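Local coordinates for protein cell death-related nuclease 4 (Caenorhabditis elegans, PDB 5DK5) that degrades RNA and DNA from the 3' end as a metal-dependent DEDDh-family exonuclease and takes part in apoptotic DNA breakdown, at residues V119-S122 with R123-W127; I139-A143 with F144-Y148. One frame throughout, in Å; residues are numbered along the deposited sequence.

Contact 1. Residues V119-S122 with R123-W127; sequences VCDS and RQDLW. With IPA (isopropyl alcohol), chain L.
This is a local strand-to-helix turn in the RNase H-like exonuclease fold, where S122, two residues past strand 116-120, caps the start of helix 124-136; strand and helix are the first two elements of a beta-alpha-beta unit. S122 OG accepts a weak, bent bond from Q124 N (3.3 Å, 146° at the hydrogen). The hydroxyl is brought there by chi1 of 69°, which sets OG between the backbone N and the carbonyl carbon; the CG of Q124 packs alongside it. S122 O accepts a hydrogen bond from water 1, which accepts one from L126 N, so the water ties the turn to the first helical residues. Further in, C120 SG rests on D125 CB at 3.8 Å and near L126 CG. The active site lies beside the turn: D125, whose OD2 is held by F26 N, stands next to the metal ligand D25, and D121 lies close to bound MES. D121 and D125 meet almost at right angles, carboxylate planes 54° apart and OD1 to OD1 3.4 Å, two acceptors without a bond between them. An isopropyl alcohol, probably from the crystallisation liquor, receives a weak bond through its O2 from R123 N at 3.4 Å.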
loop_
_atom_site.group_PDB
_atom_site.type_symbol
_atom_site.label_atom_id
_atom_site.label_comp_id
_atom_site.label_asym_id
_atom_site.label_seq_id
_atom_site.Cartn_x
_atom_site.Cartn_y
_atom_site.Cartn_z
ATOM N N VAL B 119 -29.526 -0.743 -0.751
ATOM C CA VAL B 119 -29.495 -1.964 0.044
ATOM C C VAL B 119 -28.067 -2.489 0.121
ATOM O O VAL B 119 -27.364 -2.547 -0.889
ATOM C CB VAL B 119 -30.410 -3.048 -0.554
ATOM C CG1 VAL B 119 -30.401 -4.300 0.315
ATOM C CG2 VAL B 119 -31.829 -2.513 -0.714
ATOM N N CYS B 120 -27.646 -2.865 1.324
ATOM C CA CYS B 120 -26.311 -3.410 1.544
ATOM C C CYS B 120 -26.406 -4.616 2.470
ATOM O O CYS B 120 -27.431 -4.829 3.117
ATOM C CB CYS B 120 -25.382 -2.346 2.134
ATOM S SG CYS B 120 -25.250 -0.839 1.141
ATOM N N ASP B 121 -25.338 -5.407 2.528
ATOM C CA ASP B 121 -25.325 -6.598 3.370
ATOM C C ASP B 121 -24.836 -6.274 4.782
ATOM O O ASP B 121 -24.847 -7.134 5.659
ATOM C CB ASP B 121 -24.451 -7.684 2.742
ATOM C CG ASP B 121 -22.985 -7.312 2.704
ATOM O OD1 ASP B 121 -22.668 -6.104 2.657
ATOM O OD2 ASP B 121 -22.146 -8.235 2.715
ATOM N N SER B 122 -24.415 -5.032 4.996
ATOM C CA SER B 122 -23.993 -4.581 6.319
ATOM C C SER B 122 -23.908 -3.061 6.355
ATOM O O SER B 122 -24.198 -2.390 5.366
ATOM C CB SER B 122 -22.640 -5.193 6.703
ATOM O OG SER B 122 -21.594 -4.674 5.899
ATOM N N ARG B 123 -23.509 -2.526 7.503
ATOM C CA ARG B 123 -23.357 -1.086 7.667
ATOM C C ARG B 123 -22.068 -0.595 7.023
ATOM O O ARG B 123 -21.927 0.588 6.724
ATOM C CB ARG B 123 -23.374 -0.709 9.151
ATOM C CG ARG B 123 -22.280 -1.375 9.981
ATOM C CD ARG B 123 -22.295 -0.886 11.422
ATOM N NE ARG B 123 -23.566 -1.164 12.086
ATOM C CZ ARG B 123 -23.892 -0.731 13.301
ATOM N NH1 ARG B 123 -23.043 0.014 13.998
ATOM N NH2 ARG B 123 -25.072 -1.038 13.821
ATOM N N GLN B 124 -21.136 -1.519 6.806
ATOM C CA GLN B 124 -19.784 -1.180 6.374
ATOM C C GLN B 124 -19.738 -0.299 5.127
ATOM O O GLN B 124 -19.000 0.686 5.090
ATOM C CB GLN B 124 -18.985 -2.461 6.117
ATOM C CG GLN B 124 -18.867 -3.371 7.330
ATOM C CD GLN B 124 -18.187 -2.689 8.499
ATOM O OE1 GLN B 124 -17.256 -1.905 8.317
ATOM N NE2 GLN B 124 -18.657 -2.972 9.707
ATOM N N ASP B 125 -20.523 -0.649 4.114
ATOM C CA ASP B 125 -20.462 0.035 2.824
ATOM C C ASP B 125 -20.695 1.542 2.927
ATOM O O ASP B 125 -19.961 2.327 2.327
ATOM C CB ASP B 125 -21.481 -0.567 1.852
ATOM C CG ASP B 125 -21.108 -1.970 1.408
ATOM O OD1 ASP B 125 -21.528 -2.940 2.074
ATOM O OD2 ASP B 125 -20.397 -2.103 0.389
ATOM N N LEU B 126 -21.708 1.946 3.688
ATOM C CA LEU B 126 -22.096 3.352 3.748
ATOM C C LEU B 126 -21.633 4.052 5.027
ATOM O O LEU B 126 -21.158 5.186 4.974
ATOM C CB LEU B 126 -23.614 3.482 3.602
ATOM C CG LEU B 126 -24.179 3.095 2.229
ATOM C CD1 LEU B 126 -25.684 3.287 2.205
ATOM C CD2 LEU B 126 -23.532 3.890 1.098
ATOM N N TRP B 127 -21.764 3.393 6.173
ATOM C CA TRP B 127 -21.354 4.019 7.427
ATOM C C TRP B 127 -19.839 4.220 7.499
ATOM O O TRP B 127 -19.376 5.265 7.956
ATOM C CB TRP B 127 -21.815 3.200 8.633
ATOM C CG TRP B 127 -20.993 3.473 9.850
ATOM C CD1 TRP B 127 -21.032 4.588 10.636
ATOM C CD2 TRP B 127 -19.993 2.617 10.415
ATOM N NE1 TRP B 127 -20.120 4.477 11.657
ATOM C CE2 TRP B 127 -19.471 3.276 11.545
ATOM C CE3 TRP B 127 -19.491 1.357 10.076
ATOM C CZ2 TRP B 127 -18.471 2.718 12.337
ATOM C CZ3 TRP B 127 -18.500 0.805 10.864
ATOM C CH2 TRP B 127 -18.000 1.484 11.981
HETATM C C1 IPA L . -24.999 -6.448 11.018
HETATM C C2 IPA L . -23.933 -5.910 10.091
HETATM C C3 IPA L . -22.578 -6.451 10.495
HETATM O O2 IPA L . -23.914 -4.507 10.184
HETATM O O HOH W 1 -23.983 0.226 4.695
#

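Contact 2. Residues I139-A143 with F144-Y148; sequences IQMPA and FFRQY
The F144 ring has the proline ring of P142 over one face, and the edge of the F145 ring, at CE1, lies in its plane. P142 CB makes a CH-pi contact, 3.8 Å from the ring centroid and 19° off the normal, displaced toward the rim near CZ. In turn, one face of the F145 ring receives F144 CE1 above its rim, while P142 CG comes obliquely against CD2 at 3.5 Å. The proline thus packs against both rings, which also touch each other: CB lies over the F144 face, CG against both F144 CE1 and F145 CD2. F144 reaches back over it because chi1 of 48° turns the ring inward, flanked by its own N and C. An alanine at F144 would remove this ring, is likely to leave P142 CB without its aromatic partner, and would probably open a gap beside Y99 and L106. M141 completes the apolar group: its side chain and that of F145 cross at about a right angle, with M141 CE 3.8 Å from F145 CB, and M141 CG lies against R146 CG. The backbone makes two overlapping beta turns, the first of type I. F145 N donates to P142 O (3.1 Å) from well above the carbonyl plane, and R146 N binds A143 O weakly. At the edge of the R146 guanidinium, water 2 accepts from NH1 and lies 2.6 Å from M141 O. NH2 bonds to L218 O, and the side chain lies against the zinc ligands C270 and C280. The turn joins helix 124-136 to strand 147-150, closing the beta-alpha-beta crossover: F144 leans on helix 95-109, F145 meets F118 edge-to-face and L126 of helix 124-136, and M141 packs on L218 of strand 216-219.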
loop_
_atom_site.group_PDB
_atom_site.type_symbol
_atom_site.label_atom_id
_atom_site.label_comp_id
_atom_site.label_asym_id
_atom_site.label_seq_id
_atom_site.Cartn_x
_atom_site.Cartn_y
_atom_site.Cartn_z
ATOM N N ILE B 139 -15.984 15.426 -0.130
ATOM C CA ILE B 139 -17.339 15.478 -0.657
ATOM C C ILE B 139 -18.330 15.370 0.494
ATOM O O ILE B 139 -18.129 14.599 1.432
ATOM C CB ILE B 139 -17.598 14.355 -1.679
ATOM C CG1 ILE B 139 -16.554 14.420 -2.798
ATOM C CG2 ILE B 139 -19.014 14.466 -2.252
ATOM C CD1 ILE B 139 -16.682 13.328 -3.841
ATOM N N GLN B 140 -19.395 16.159 0.423
ATOM C CA GLN B 140 -20.430 16.128 1.443
ATOM C C GLN B 140 -21.190 14.809 1.386
ATOM O O GLN B 140 -21.569 14.348 0.309
ATOM C CB GLN B 140 -21.392 17.300 1.260
ATOM C CG GLN B 140 -22.445 17.410 2.343
ATOM C CD GLN B 140 -23.317 18.637 2.176
ATOM O OE1 GLN B 140 -23.501 19.412 3.113
ATOM N NE2 GLN B 140 -23.856 18.822 0.976
ATOM N N MET B 141 -21.406 14.205 2.548
ATOM C CA MET B 141 -22.149 12.954 2.629
ATOM C C MET B 141 -23.573 13.163 2.104
ATOM O O MET B 141 -24.332 13.940 2.682
ATOM C CB MET B 141 -22.182 12.446 4.070
ATOM C CG MET B 141 -22.600 10.993 4.202
ATOM S SD MET B 141 -21.325 9.855 3.627
ATOM C CE MET B 141 -22.063 8.286 4.068
ATOM N N PRO B 142 -23.941 12.478 1.003
ATOM C CA PRO B 142 -25.261 12.724 0.408
ATOM C C PRO B 142 -26.412 12.186 1.253
ATOM O O PRO B 142 -26.227 11.275 2.059
ATOM C CB PRO B 142 -25.184 11.992 -0.934
ATOM C CG PRO B 142 -24.202 10.908 -0.712
ATOM C CD PRO B 142 -23.188 11.454 0.255
ATOM N N ALA B 143 -27.597 12.749 1.049
ATOM C CA ALA B 143 -28.765 12.389 1.838
ATOM C C ALA B 143 -29.185 10.939 1.620
ATOM O O ALA B 143 -29.730 10.309 2.525
ATOM C CB ALA B 143 -29.920 13.320 1.512
ATOM N N PHE B 144 -28.938 10.413 0.423
ATOM C CA PHE B 144 -29.349 9.046 0.103
ATOM C C PHE B 144 -28.335 8.001 0.580
ATOM O O PHE B 144 -28.552 6.801 0.406
ATOM C CB PHE B 144 -29.601 8.887 -1.404
ATOM C CG PHE B 144 -28.513 9.447 -2.279
ATOM C CD1 PHE B 144 -27.292 8.806 -2.395
ATOM C CD2 PHE B 144 -28.729 10.604 -3.010
ATOM C CE1 PHE B 144 -26.299 9.318 -3.211
ATOM C CE2 PHE B 144 -27.740 11.120 -3.827
ATOM C CZ PHE B 144 -26.525 10.476 -3.929
ATOM N N PHE B 145 -27.235 8.457 1.178
ATOM C CA PHE B 145 -26.283 7.563 1.836
ATOM C C PHE B 145 -26.435 7.607 3.360
ATOM O O PHE B 145 -25.793 6.834 4.073
ATOM C CB PHE B 145 -24.837 7.919 1.461
ATOM C CG PHE B 145 -24.378 7.373 0.126
ATOM C CD1 PHE B 145 -25.199 6.578 -0.660
ATOM C CD2 PHE B 145 -23.099 7.649 -0.328
ATOM C CE1 PHE B 145 -24.753 6.080 -1.875
ATOM C CE2 PHE B 145 -22.649 7.154 -1.540
ATOM C CZ PHE B 145 -23.475 6.369 -2.313
ATOM N N ARG B 146 -27.275 8.512 3.856
ATOM C CA ARG B 146 -27.487 8.655 5.294
ATOM C C ARG B 146 -28.783 7.967 5.734
ATOM O O ARG B 146 -29.179 8.041 6.899
ATOM C CB ARG B 146 -27.496 10.133 5.684
ATOM C CG ARG B 146 -26.121 10.784 5.576
ATOM C CD ARG B 146 -26.106 12.205 6.112
ATOM N NE ARG B 146 -26.558 12.276 7.498
ATOM C CZ ARG B 146 -26.442 13.352 8.270
ATOM N NH1 ARG B 146 -25.880 14.457 7.797
ATOM N NH2 ARG B 146 -26.884 13.322 9.520
ATOM N N GLN B 147 -29.439 7.306 4.787
ATOM C CA GLN B 147 -30.509 6.367 5.093
ATOM C C GLN B 147 -30.395 5.200 4.123
ATOM O O GLN B 147 -30.138 5.398 2.936
ATOM C CB GLN B 147 -31.886 7.029 4.995
ATOM C CG GLN B 147 -32.253 7.552 3.607
ATOM C CD GLN B 147 -33.728 7.890 3.478
ATOM O OE1 GLN B 147 -34.350 7.613 2.451
ATOM N NE2 GLN B 147 -34.296 8.491 4.519
ATOM N N TYR B 148 -30.559 3.984 4.627
ATOM C CA TYR B 148 -30.387 2.806 3.788
ATOM C C TYR B 148 -30.960 1.557 4.442
ATOM O O TYR B 148 -31.448 1.600 5.571
ATOM C CB TYR B 148 -28.905 2.593 3.473
ATOM C CG TYR B 148 -28.047 2.380 4.696
ATOM C CD1 TYR B 148 -27.465 3.455 5.356
ATOM C CD2 TYR B 148 -27.812 1.104 5.187
ATOM C CE1 TYR B 148 -26.678 3.264 6.474
ATOM C CE2 TYR B 148 -27.026 0.902 6.304
ATOM C CZ TYR B 148 -26.461 1.986 6.943
ATOM O OH TYR B 148 -25.678 1.794 8.057
HETATM O O HOH W 2 -24.471 14.977 5.113
#

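How the contacts relate
Contacts 1 and 2 sit at the two ends of one beta-alpha-beta unit: residues 119-127 lead from strand 116-120 into helix 124-136, and the loop residues that follow this helix, in contact 2, lead into strand 147-150, beside strand 116-120 in the sheet. Contact 1 lies near the centre of the chain, contact 2 farther out, with about 12 Å between their centres; both are partly buried. Polar groups and a capping hydroxyl dominate the first, beside the magnesium site; proline and aromatic packing dominates the second, whose arginine borders the zinc cysteines. They meet largely through L126: its O lies 3.4 Å from M141 CE, and its CD1 3.5 Å from Y148 CB.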